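Local coordinates for 2-pyrone-4,6-dicarboxylic acid hydrolase, putative (PDB 2FFI), which probably hydrolyses the lactone ring of 2-pyrone-4,6-dicarboxylate, as a TIM-barrel member of the amidohydrolase family, at residues H56-T67 and G81-E90; R107-M118 and W138-D148. One frame throughout, in Å; residues are numbered along the deposited sequence.

In the fold
Contact 1 and contact 2 sit side by side in the wall of the TIM barrel, their centres about 13 Å apart. Residues 81-90 form the seam: they lie against 56-67 on one flank, and on the other Val87 reaches the first strand of contact 2, with a probable hydrogen bond from Arg110 N to Val87 O (2.8 Å) and another from Val87 N to Gly108 O. From contact 2, Arg110 extends to a phosphate ion, probably picked up from the crystallisation liquor, which His167 also binds. From contact 1, the side chain of Ser63 lies about 5 Å from that ion, nearest atoms, so both contacts border the pocket it occupies, which could be the substrate pocket.

Contact 1 of 2, residues H56-T67 and G81-E90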
loop_
_atom_site.group_PDB
_atom_site.type_symbol
_atom_site.label_atom_id
_atom_site.label_comp_id
_atom_site.label_asym_id
_atom_site.label_seq_id
_atom_site.Cartn_x
_atom_site.Cartn_y
_atom_site.Cartn_z
ATOM N N HIS A 56 7.065 -12.104 -5.508
ATOM C CA HIS A 56 6.158 -12.083 -4.376
ATOM C C HIS A 56 5.395 -10.776 -4.425
ATOM O O HIS A 56 5.890 -9.785 -4.979
ATOM C CB HIS A 56 6.960 -12.205 -3.079
ATOM C CG HIS A 56 7.554 -13.565 -2.865
ATOM N ND1 HIS A 56 6.855 -14.600 -2.278
ATOM C CD2 HIS A 56 8.766 -14.076 -3.193
ATOM C CE1 HIS A 56 7.609 -15.684 -2.252
ATOM N NE2 HIS A 56 8.774 -15.393 -2.800
ATOM N N GLY A 57 4.196 -10.764 -3.855
ATOM C CA GLY A 57 3.393 -9.554 -3.873
ATOM C C GLY A 57 2.483 -9.446 -2.668
ATOM O O GLY A 57 2.298 -10.415 -1.938
ATOM N N VAL A 58 1.925 -8.256 -2.469
ATOM C CA VAL A 58 1.025 -7.958 -1.370
ATOM C C VAL A 58 -0.357 -7.574 -1.898
ATOM O O VAL A 58 -0.515 -6.559 -2.584
ATOM C CB VAL A 58 1.558 -6.791 -0.550
ATOM C CG1 VAL A 58 0.626 -6.509 0.610
ATOM C CG2 VAL A 58 2.957 -7.112 -0.070
ATOM N N LEU A 59 -1.361 -8.383 -1.587
ATOM C CA LEU A 59 -2.723 -8.091 -2.030
ATOM C C LEU A 59 -3.364 -7.129 -1.046
ATOM O O LEU A 59 -3.510 -7.431 0.120
ATOM C CB LEU A 59 -3.562 -9.374 -2.088
ATOM C CG LEU A 59 -3.112 -10.499 -3.030
ATOM C CD1 LEU A 59 -4.059 -11.677 -2.945
ATOM C CD2 LEU A 59 -3.044 -9.955 -4.461
ATOM N N VAL A 60 -3.734 -5.951 -1.499
ATOM C CA VAL A 60 -4.383 -5.041 -0.588
ATOM C C VAL A 60 -5.866 -5.113 -0.891
ATOM O O VAL A 60 -6.274 -5.323 -2.038
ATOM C CB VAL A 60 -3.863 -3.603 -0.755
ATOM C CG1 VAL A 60 -4.714 -2.649 0.037
ATOM C CG2 VAL A 60 -2.412 -3.523 -0.280
ATOM N N GLN A 61 -6.674 -4.989 0.148
ATOM C CA GLN A 61 -8.117 -5.032 -0.025
ATOM C C GLN A 61 -8.561 -3.844 -0.889
ATOM O O GLN A 61 -8.192 -2.696 -0.621
ATOM C CB GLN A 61 -8.811 -4.980 1.346
ATOM C CG GLN A 61 -10.319 -4.812 1.278
ATOM C CD GLN A 61 -11.017 -6.020 0.699
ATOM O OE1 GLN A 61 -10.431 -6.791 -0.072
ATOM N NE2 GLN A 61 -12.288 -6.188 1.055
ATOM N N PRO A 62 -9.331 -4.111 -1.955
ATOM C CA PRO A 62 -9.798 -3.025 -2.822
ATOM C C PRO A 62 -10.971 -2.299 -2.139
ATOM O O PRO A 62 -11.886 -2.944 -1.629
ATOM C CB PRO A 62 -10.195 -3.760 -4.105
ATOM C CG PRO A 62 -10.630 -5.097 -3.616
ATOM C CD PRO A 62 -9.671 -5.436 -2.511
ATOM N N SER A 63 -10.950 -0.968 -2.124
ATOM C CA SER A 63 -12.013 -0.191 -1.475
ATOM C C SER A 63 -13.447 -0.620 -1.752
ATOM O O SER A 63 -14.234 -0.783 -0.819
ATOM C CB SER A 63 -11.902 1.287 -1.832
ATOM O OG SER A 63 -10.690 1.832 -1.358
ATOM N N PHE A 64 -13.802 -0.802 -3.020
ATOM C CA PHE A 64 -15.179 -1.174 -3.356
ATOM C C PHE A 64 -15.690 -2.497 -2.776
ATOM O O PHE A 64 -16.815 -2.885 -3.045
ATOM C CB PHE A 64 -15.358 -1.179 -4.879
ATOM C CG PHE A 64 -14.630 -2.293 -5.573
ATOM C CD1 PHE A 64 -15.209 -3.549 -5.689
ATOM C CD2 PHE A 64 -13.374 -2.085 -6.119
ATOM C CE1 PHE A 64 -14.552 -4.585 -6.339
ATOM C CE2 PHE A 64 -12.704 -3.118 -6.773
ATOM C CZ PHE A 64 -13.299 -4.368 -6.883
ATOM N N LEU A 65 -14.865 -3.181 -1.992
ATOM C CA LEU A 65 -15.252 -4.451 -1.404
ATOM C C LEU A 65 -15.471 -4.299 0.105
ATOM O O LEU A 65 -16.024 -5.187 0.762
ATOM C CB LEU A 65 -14.190 -5.533 -1.702
ATOM C CG LEU A 65 -14.146 -6.051 -3.146
ATOM C CD1 LEU A 65 -13.158 -7.228 -3.312
ATOM C CD2 LEU A 65 -15.537 -6.511 -3.533
ATOM N N GLY A 66 -15.039 -3.161 0.640
ATOM C CA GLY A 66 -15.197 -2.886 2.052
ATOM C C GLY A 66 -14.580 -3.941 2.938
ATOM O O GLY A 66 -13.442 -4.341 2.728
ATOM N N THR A 67 -15.341 -4.410 3.923
ATOM C CA THR A 67 -14.840 -5.407 4.862
ATOM C C THR A 67 -14.845 -6.847 4.361
ATOM O O THR A 67 -14.267 -7.726 4.996
ATOM C CB THR A 67 -15.605 -5.338 6.172
ATOM O OG1 THR A 67 -15.516 -4.005 6.680
ATOM C CG2 THR A 67 -14.987 -6.266 7.189
ATOM N N GLY A 81 2.514 -18.531 0.713
ATOM C CA GLY A 81 3.856 -18.006 0.822
ATOM C C GLY A 81 4.156 -16.904 -0.167
ATOM O O GLY A 81 4.818 -15.924 0.176
ATOM N N GLN A 82 3.652 -17.043 -1.389
ATOM C CA GLN A 82 3.902 -16.054 -2.442
ATOM C C GLN A 82 3.319 -14.663 -2.204
ATOM O O GLN A 82 3.850 -13.676 -2.701
ATOM C CB GLN A 82 3.408 -16.599 -3.795
ATOM C CG GLN A 82 3.699 -15.678 -4.984
ATOM C CD GLN A 82 3.705 -16.404 -6.331
ATOM O OE1 GLN A 82 2.815 -17.212 -6.616
ATOM N NE2 GLN A 82 4.702 -16.100 -7.174
ATOM N N LEU A 83 2.249 -14.576 -1.426
ATOM C CA LEU A 83 1.622 -13.291 -1.184
ATOM C C LEU A 83 1.350 -13.040 0.280
ATOM O O LEU A 83 1.355 -13.974 1.080
ATOM C CB LEU A 83 0.298 -13.218 -1.939
ATOM C CG LEU A 83 0.358 -13.411 -3.450
ATOM C CD1 LEU A 83 -1.048 -13.506 -4.037
ATOM C CD2 LEU A 83 1.146 -12.255 -4.062
ATOM N N ARG A 84 1.101 -11.779 0.632
ATOM C CA ARG A 84 0.779 -11.448 2.014
ATOM C C ARG A 84 -0.529 -10.681 2.081
ATOM O O ARG A 84 -1.486 -11.117 2.717
ATOM C CB ARG A 84 1.890 -10.639 2.675
ATOM C CG ARG A 84 3.126 -11.461 2.989
ATOM C CD ARG A 84 2.831 -12.622 3.931
ATOM N NE ARG A 84 4.062 -13.346 4.192
ATOM C CZ ARG A 84 4.327 -14.561 3.729
ATOM N NH1 ARG A 84 5.491 -15.140 4.014
ATOM N NH2 ARG A 84 3.420 -15.206 3.009
ATOM N N GLY A 85 -0.585 -9.539 1.419
ATOM C CA GLY A 85 -1.821 -8.779 1.441
ATOM C C GLY A 85 -2.339 -8.224 2.768
ATOM O O GLY A 85 -2.177 -8.830 3.831
ATOM N N VAL A 86 -2.982 -7.056 2.672
ATOM C CA VAL A 86 -3.561 -6.341 3.801
ATOM C C VAL A 86 -5.078 -6.289 3.621
ATOM O O VAL A 86 -5.567 -6.304 2.489
ATOM C CB VAL A 86 -3.009 -4.903 3.883
ATOM C CG1 VAL A 86 -1.520 -4.896 3.584
ATOM C CG2 VAL A 86 -3.745 -4.001 2.940
ATOM N N VAL A 87 -5.817 -6.240 4.727
ATOM C CA VAL A 87 -7.278 -6.203 4.661
ATOM C C VAL A 87 -7.916 -4.943 5.276
ATOM O O VAL A 87 -7.219 -4.031 5.738
ATOM C CB VAL A 87 -7.900 -7.451 5.362
ATOM C CG1 VAL A 87 -7.448 -8.726 4.676
ATOM C CG2 VAL A 87 -7.518 -7.478 6.834
HETATM N N MSE A 88 -9.246 -4.892 5.235
HETATM C CA MSE A 88 -10.006 -3.796 5.829
HETATM C C MSE A 88 -10.960 -4.438 6.834
HETATM O O MSE A 88 -11.738 -5.324 6.497
HETATM C CB MSE A 88 -10.761 -2.995 4.761
HETATM C CG MSE A 88 -9.853 -2.050 3.962
HETATM SE SE MSE A 88 -10.764 -0.811 2.737
HETATM C CE MSE A 88 -11.337 0.519 4.067
ATOM N N LEU A 89 -10.876 -4.004 8.083
ATOM C CA LEU A 89 -11.697 -4.578 9.140
ATOM C C LEU A 89 -12.806 -3.667 9.640
ATOM O O LEU A 89 -12.676 -2.442 9.649
ATOM C CB LEU A 89 -10.805 -4.962 10.312
ATOM C CG LEU A 89 -9.649 -5.898 9.970
ATOM C CD1 LEU A 89 -8.690 -5.942 11.152
ATOM C CD2 LEU A 89 -10.173 -7.280 9.636
ATOM N N GLU A 90 -13.899 -4.280 10.078
ATOM C CA GLU A 90 -15.030 -3.521 10.590
ATOM C C GLU A 90 -14.609 -2.903 11.925
ATOM O O GLU A 90 -13.645 -3.348 12.543
ATOM C CB GLU A 90 -16.241 -4.440 10.777
ATOM C CG GLU A 90 -17.607 -3.784 10.514
ATOM C CD GLU A 90 -18.092 -3.973 9.085
ATOM O OE1 GLU A 90 -17.927 -3.055 8.246
ATOM O OE2 GLU A 90 -18.642 -5.058 8.796
#
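Gly57 and Leu83 bring the two backbones together, and much of the contact is carried by main-chain hydrogen bonds. Gly57 N donates to Gln82 O at 3.2 Å, approaching almost in line with the carbonyl (C=O...N 160°). Arg84 N returns a bond to Gly57 O, and further along Gln61 N donates to Val86 O at 2.9 Å. One side-chain donor joins them. With CG beside the backbone N (chi1 -71°), the His56 ring is turned so that ND1 also donates to Gln82 O, at 3.2 Å and from above the carbonyl plane (C=O...N 97°). That oxygen is therefore gripped by two donors, while NE2 of the same ring bonds to Leu10 O. A leucine in place of His56 has neither ring nitrogen, which would probably leave Gln82 O with just Gly57 N of this pair and Leu10 O without its mate.

The two segments run in the same direction as neighbouring staves of the TIM barrel, and helix 70-78, between them in sequence, packs outside on Leu59 and Leu83, a loose beta-alpha-beta pattern, 81-90 forming isolated bridges.

Apolar contacts fill in between the staves. Leu59 CD1 meets Leu83 CD1 at 3.7 Å, the two chains crossing at a slant, with Tyr45 of helix 42-51 against both. Val60 and Val86 lie alongside each other, pointing the same way, both methyls of Val60 against Val86 CG2, and Arg110 touches both residues. At the far end the chain of Met88, a selenomethionine, crosses that of Gln61 at about a right angle, CG to CG 3.9 Å. Gln61 bends away at chi2 and points NE2 at Gly66 O, 2.7 Å off and in the plane of the amide. Beyond it Thr67 OG1 makes a weak hydrogen bond to Glu90 OE1.

Contact 2 of 2, residues R107-M118 and W138-D148; sequences RGVRLNLMGQDM and WHVELHRQVAD. With PO4 (phosphate ion), chain C.
Arg110 and Glu141 lie abreast on neighbouring parallel strands, 108-110 and 139-142, joined through helix 127-136 as one beta-alpha-beta unit of the TIM barrel. Val109 stitches them together: its N donates to His139 O, and its O accepts from Glu141 N at 2.7 Å. With CG anti to the backbone N (chi1 -163°) and the chain then extended, Arg110 runs out towards the pocket. Its CB and CG pack on Glu141, Arg110 CG lying 3.6 Å from Glu141 CB, and CD passes Glu141 OE1. NE passes 4.0 Å from Glu141 OE2, which lies well out of the guanidinium plane: charges near each other, but no N-H aimed at the oxygen, whose salt bridge is to Lys197. Asn112 OD1 sits over one guanidinium face, and the His143 ring lies alongside, tilted by just 7°. At the tip NH1 and NH2 both donate to phosphate O1, NH2 at 2.7 Å, while NH1 also meets Asp166 in a salt bridge.

Behind the strands Val109 CG1 touches Trp138 CE3 at 3.5 Å. Beyond their far ends Met118 CG lies over the Arg144 guanidinium, whose NH2 donates to Gln116 O and whose NH1 forms a 2.7 Å salt bridge with Asp148 OD1.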
loop_
_atom_site.group_PDB
_atom_site.type_symbol
_atom_site.label_atom_id
_atom_site.label_comp_id
_atom_site.label_asym_id
_atom_site.label_seq_id
_atom_site.Cartn_x
_atom_site.Cartn_y
_atom_site.Cartn_z
ATOM N N ARG A 107 -0.802 -9.158 6.886
ATOM C CA ARG A 107 0.073 -8.519 7.850
ATOM C C ARG A 107 -0.225 -7.051 8.180
ATOM O O ARG A 107 0.594 -6.361 8.795
ATOM C CB ARG A 107 1.517 -8.634 7.368
ATOM C CG ARG A 107 2.393 -9.596 8.161
ATOM C CD ARG A 107 1.903 -11.021 8.086
ATOM N NE ARG A 107 3.037 -11.923 8.028
ATOM C CZ ARG A 107 2.927 -13.232 7.874
ATOM N NH1 ARG A 107 4.023 -13.983 7.812
ATOM N NH2 ARG A 107 1.723 -13.786 7.787
ATOM N N GLY A 108 -1.389 -6.565 7.772
ATOM C CA GLY A 108 -1.714 -5.180 8.050
ATOM C C GLY A 108 -3.169 -4.885 7.807
ATOM O O GLY A 108 -3.898 -5.750 7.320
ATOM N N VAL A 109 -3.597 -3.682 8.184
ATOM C CA VAL A 109 -4.978 -3.251 7.972
ATOM C C VAL A 109 -4.906 -1.893 7.313
ATOM O O VAL A 109 -4.040 -1.080 7.649
ATOM C CB VAL A 109 -5.801 -3.092 9.292
ATOM C CG1 VAL A 109 -5.973 -4.439 9.991
ATOM C CG2 VAL A 109 -5.118 -2.116 10.219
ATOM N N ARG A 110 -5.812 -1.657 6.369
ATOM C CA ARG A 110 -5.871 -0.395 5.646
ATOM C C ARG A 110 -7.185 0.283 5.985
ATOM O O ARG A 110 -8.256 -0.287 5.803
ATOM C CB ARG A 110 -5.809 -0.628 4.133
ATOM C CG ARG A 110 -5.452 0.619 3.301
ATOM C CD ARG A 110 -6.010 0.501 1.879
ATOM N NE ARG A 110 -5.307 1.330 0.893
ATOM C CZ ARG A 110 -5.599 1.340 -0.409
ATOM N NH1 ARG A 110 -4.913 2.110 -1.240
ATOM N NH2 ARG A 110 -6.589 0.586 -0.887
ATOM N N LEU A 111 -7.103 1.500 6.491
ATOM C CA LEU A 111 -8.297 2.255 6.835
ATOM C C LEU A 111 -8.898 2.752 5.518
ATOM O O LEU A 111 -10.121 2.662 5.300
ATOM C CB LEU A 111 -7.916 3.442 7.722
ATOM C CG LEU A 111 -7.170 3.080 9.009
ATOM C CD1 LEU A 111 -6.845 4.330 9.757
ATOM C CD2 LEU A 111 -8.018 2.152 9.860
ATOM N N ASN A 112 -8.012 3.269 4.655
ATOM C CA ASN A 112 -8.347 3.803 3.327
ATOM C C ASN A 112 -9.468 4.844 3.326
ATOM O O ASN A 112 -10.629 4.512 3.094
ATOM C CB ASN A 112 -8.710 2.665 2.369
ATOM C CG ASN A 112 -9.104 3.163 0.981
ATOM O OD1 ASN A 112 -8.268 3.632 0.200
ATOM N ND2 ASN A 112 -10.389 3.061 0.670
ATOM N N LEU A 113 -9.116 6.104 3.574
ATOM C CA LEU A 113 -10.109 7.178 3.612
ATOM C C LEU A 113 -10.340 7.772 2.215
ATOM O O LEU A 113 -11.407 7.583 1.624
ATOM C CB LEU A 113 -9.657 8.262 4.588
ATOM C CG LEU A 113 -9.195 7.797 5.971
ATOM C CD1 LEU A 113 -10.125 6.705 6.507
ATOM C CD2 LEU A 113 -7.780 7.283 5.883
HETATM N N MSE A 114 -9.340 8.489 1.706
HETATM C CA MSE A 114 -9.358 9.101 0.372
HETATM C C MSE A 114 -10.746 9.294 -0.218
HETATM O O MSE A 114 -11.274 8.396 -0.871
HETATM C CB MSE A 114 -8.535 8.250 -0.592
HETATM C CG MSE A 114 -8.090 8.974 -1.846
HETATM SE SE MSE A 114 -7.035 10.391 -1.480
HETATM C CE MSE A 114 -8.017 11.693 -2.147
ATOM N N GLY A 115 -11.323 10.476 -0.012
ATOM C CA GLY A 115 -12.663 10.737 -0.509
ATOM C C GLY A 115 -13.707 10.312 0.510
ATOM O O GLY A 115 -14.888 10.184 0.194
ATOM N N GLN A 116 -13.247 10.081 1.737
ATOM C CA GLN A 116 -14.100 9.686 2.848
ATOM C C GLN A 116 -13.984 10.727 3.950
ATOM O O GLN A 116 -13.074 11.562 3.940
ATOM C CB GLN A 116 -13.670 8.320 3.396
ATOM C CG GLN A 116 -14.235 7.124 2.653
ATOM C CD GLN A 116 -15.674 6.795 3.055
ATOM O OE1 GLN A 116 -16.344 5.992 2.396
ATOM N NE2 GLN A 116 -16.151 7.402 4.147
ATOM N N ASP A 117 -14.905 10.660 4.905
ATOM C CA ASP A 117 -14.916 11.589 6.022
ATOM C C ASP A 117 -13.766 11.340 6.995
ATOM O O ASP A 117 -13.505 10.206 7.394
ATOM C CB ASP A 117 -16.275 11.532 6.739
ATOM C CG ASP A 117 -16.797 10.114 6.928
ATOM O OD1 ASP A 117 -16.991 9.398 5.919
ATOM O OD2 ASP A 117 -17.031 9.721 8.092
HETATM N N MSE A 118 -13.077 12.416 7.362
HETATM C CA MSE A 118 -11.943 12.331 8.275
HETATM C C MSE A 118 -12.274 11.655 9.596
HETATM O O MSE A 118 -13.106 12.132 10.367
HETATM C CB MSE A 118 -11.371 13.727 8.549
HETATM C CG MSE A 118 -10.106 14.058 7.767
HETATM SE SE MSE A 118 -8.553 13.097 8.432
HETATM C CE MSE A 118 -7.811 14.455 9.604
ATOM N N TRP A 138 0.295 -6.171 13.470
ATOM C CA TRP A 138 -0.082 -5.668 12.148
ATOM C C TRP A 138 0.149 -4.173 12.000
ATOM O O TRP A 138 0.005 -3.418 12.953
ATOM C CB TRP A 138 -1.564 -5.962 11.869
ATOM C CG TRP A 138 -1.849 -7.371 11.515
ATOM C CD1 TRP A 138 -0.948 -8.386 11.419
ATOM C CD2 TRP A 138 -3.123 -7.928 11.155
ATOM N NE1 TRP A 138 -1.579 -9.554 11.011
ATOM C CE2 TRP A 138 -2.910 -9.296 10.842
ATOM C CE3 TRP A 138 -4.418 -7.408 11.070
ATOM C CZ2 TRP A 138 -3.941 -10.143 10.448
ATOM C CZ3 TRP A 138 -5.450 -8.257 10.679
ATOM C CH2 TRP A 138 -5.203 -9.612 10.372
ATOM N N HIS A 139 0.502 -3.738 10.800
ATOM C CA HIS A 139 0.712 -2.316 10.593
ATOM C C HIS A 139 -0.577 -1.700 10.076
ATOM O O HIS A 139 -1.507 -2.420 9.701
ATOM C CB HIS A 139 1.850 -2.062 9.603
ATOM C CG HIS A 139 1.636 -2.673 8.252
ATOM N ND1 HIS A 139 1.809 -4.016 8.000
ATOM C CD2 HIS A 139 1.275 -2.115 7.073
ATOM C CE1 HIS A 139 1.567 -4.258 6.722
ATOM N NE2 HIS A 139 1.242 -3.121 6.138
ATOM N N VAL A 140 -0.632 -0.371 10.073
ATOM C CA VAL A 140 -1.807 0.356 9.600
ATOM C C VAL A 140 -1.463 1.172 8.361
ATOM O O VAL A 140 -0.583 2.041 8.395
ATOM C CB VAL A 140 -2.375 1.300 10.694
ATOM C CG1 VAL A 140 -1.250 2.031 11.392
ATOM C CG2 VAL A 140 -3.342 2.312 10.069
ATOM N N GLU A 141 -2.165 0.878 7.267
ATOM C CA GLU A 141 -1.945 1.564 5.993
ATOM C C GLU A 141 -2.824 2.789 5.835
ATOM O O GLU A 141 -4.032 2.728 6.052
ATOM C CB GLU A 141 -2.209 0.616 4.827
ATOM C CG GLU A 141 -1.217 0.756 3.698
ATOM C CD GLU A 141 -1.668 0.023 2.458
ATOM O OE1 GLU A 141 -2.294 -1.047 2.601
ATOM O OE2 GLU A 141 -1.388 0.500 1.339
ATOM N N LEU A 142 -2.208 3.894 5.444
ATOM C CA LEU A 142 -2.933 5.138 5.246
ATOM C C LEU A 142 -2.998 5.516 3.770
ATOM O O LEU A 142 -2.102 5.199 2.990
ATOM C CB LEU A 142 -2.273 6.269 6.037
ATOM C CG LEU A 142 -2.823 6.611 7.423
ATOM C CD1 LEU A 142 -3.681 5.492 7.962
ATOM C CD2 LEU A 142 -1.663 6.919 8.347
ATOM N N HIS A 143 -4.080 6.184 3.396
ATOM C CA HIS A 143 -4.275 6.622 2.034
ATOM C C HIS A 143 -5.146 7.876 2.044
ATOM O O HIS A 143 -6.365 7.782 2.150
ATOM C CB HIS A 143 -4.943 5.511 1.241
ATOM C CG HIS A 143 -5.171 5.859 -0.195
ATOM N ND1 HIS A 143 -4.394 6.772 -0.874
ATOM C CD2 HIS A 143 -6.085 5.407 -1.087
ATOM C CE1 HIS A 143 -4.818 6.871 -2.124
ATOM N NE2 HIS A 143 -5.844 6.051 -2.276
ATOM N N ARG A 144 -4.521 9.047 1.958
ATOM C CA ARG A 144 -5.268 10.300 1.959
ATOM C C ARG A 144 -4.373 11.466 1.545
ATOM O O ARG A 144 -3.156 11.307 1.490
ATOM C CB ARG A 144 -5.866 10.554 3.344
ATOM C CG ARG A 144 -7.143 11.382 3.306
ATOM C CD ARG A 144 -7.752 11.531 4.687
ATOM N NE ARG A 144 -9.192 11.806 4.630
ATOM C CZ ARG A 144 -9.725 12.927 4.158
ATOM N NH1 ARG A 144 -8.947 13.899 3.694
ATOM N NH2 ARG A 144 -11.041 13.069 4.155
ATOM N N GLN A 145 -4.956 12.632 1.257
ATOM C CA GLN A 145 -4.142 13.779 0.831
ATOM C C GLN A 145 -2.996 13.986 1.796
ATOM O O GLN A 145 -3.193 13.866 2.999
ATOM C CB GLN A 145 -4.937 15.089 0.799
ATOM C CG GLN A 145 -6.265 15.064 0.095
ATOM C CD GLN A 145 -7.374 14.701 1.029
ATOM O OE1 GLN A 145 -7.680 13.530 1.227
ATOM N NE2 GLN A 145 -7.971 15.708 1.638
ATOM N N VAL A 146 -1.821 14.343 1.287
ATOM C CA VAL A 146 -0.677 14.550 2.167
ATOM C C VAL A 146 -1.015 15.525 3.277
ATOM O O VAL A 146 -0.446 15.447 4.364
ATOM C CB VAL A 146 0.545 15.119 1.432
ATOM C CG1 VAL A 146 0.309 16.569 1.052
ATOM C CG2 VAL A 146 1.761 15.013 2.326
ATOM N N ALA A 147 -1.945 16.438 2.995
ATOM C CA ALA A 147 -2.349 17.455 3.959
ATOM C C ALA A 147 -2.844 16.860 5.266
ATOM O O ALA A 147 -2.603 17.428 6.331
ATOM C CB ALA A 147 -3.414 18.349 3.355
ATOM N N ASP A 148 -3.505 15.706 5.189
ATOM C CA ASP A 148 -4.042 15.048 6.378
ATOM C C ASP A 148 -3.172 13.926 6.957
ATOM O O ASP A 148 -3.404 13.462 8.082
ATOM C CB ASP A 148 -5.440 14.512 6.075
ATOM C CG ASP A 148 -6.465 15.614 5.991
ATOM O OD1 ASP A 148 -7.292 15.600 5.045
ATOM O OD2 ASP A 148 -6.441 16.502 6.882
HETATM P P PO4 C . -5.586 2.197 -4.481
HETATM O O1 PO4 C . -5.897 1.268 -3.367
HETATM O O2 PO4 C . -6.490 3.373 -4.423
HETATM O O3 PO4 C . -4.182 2.657 -4.363
HETATM O O4 PO4 C . -5.779 1.491 -5.772
#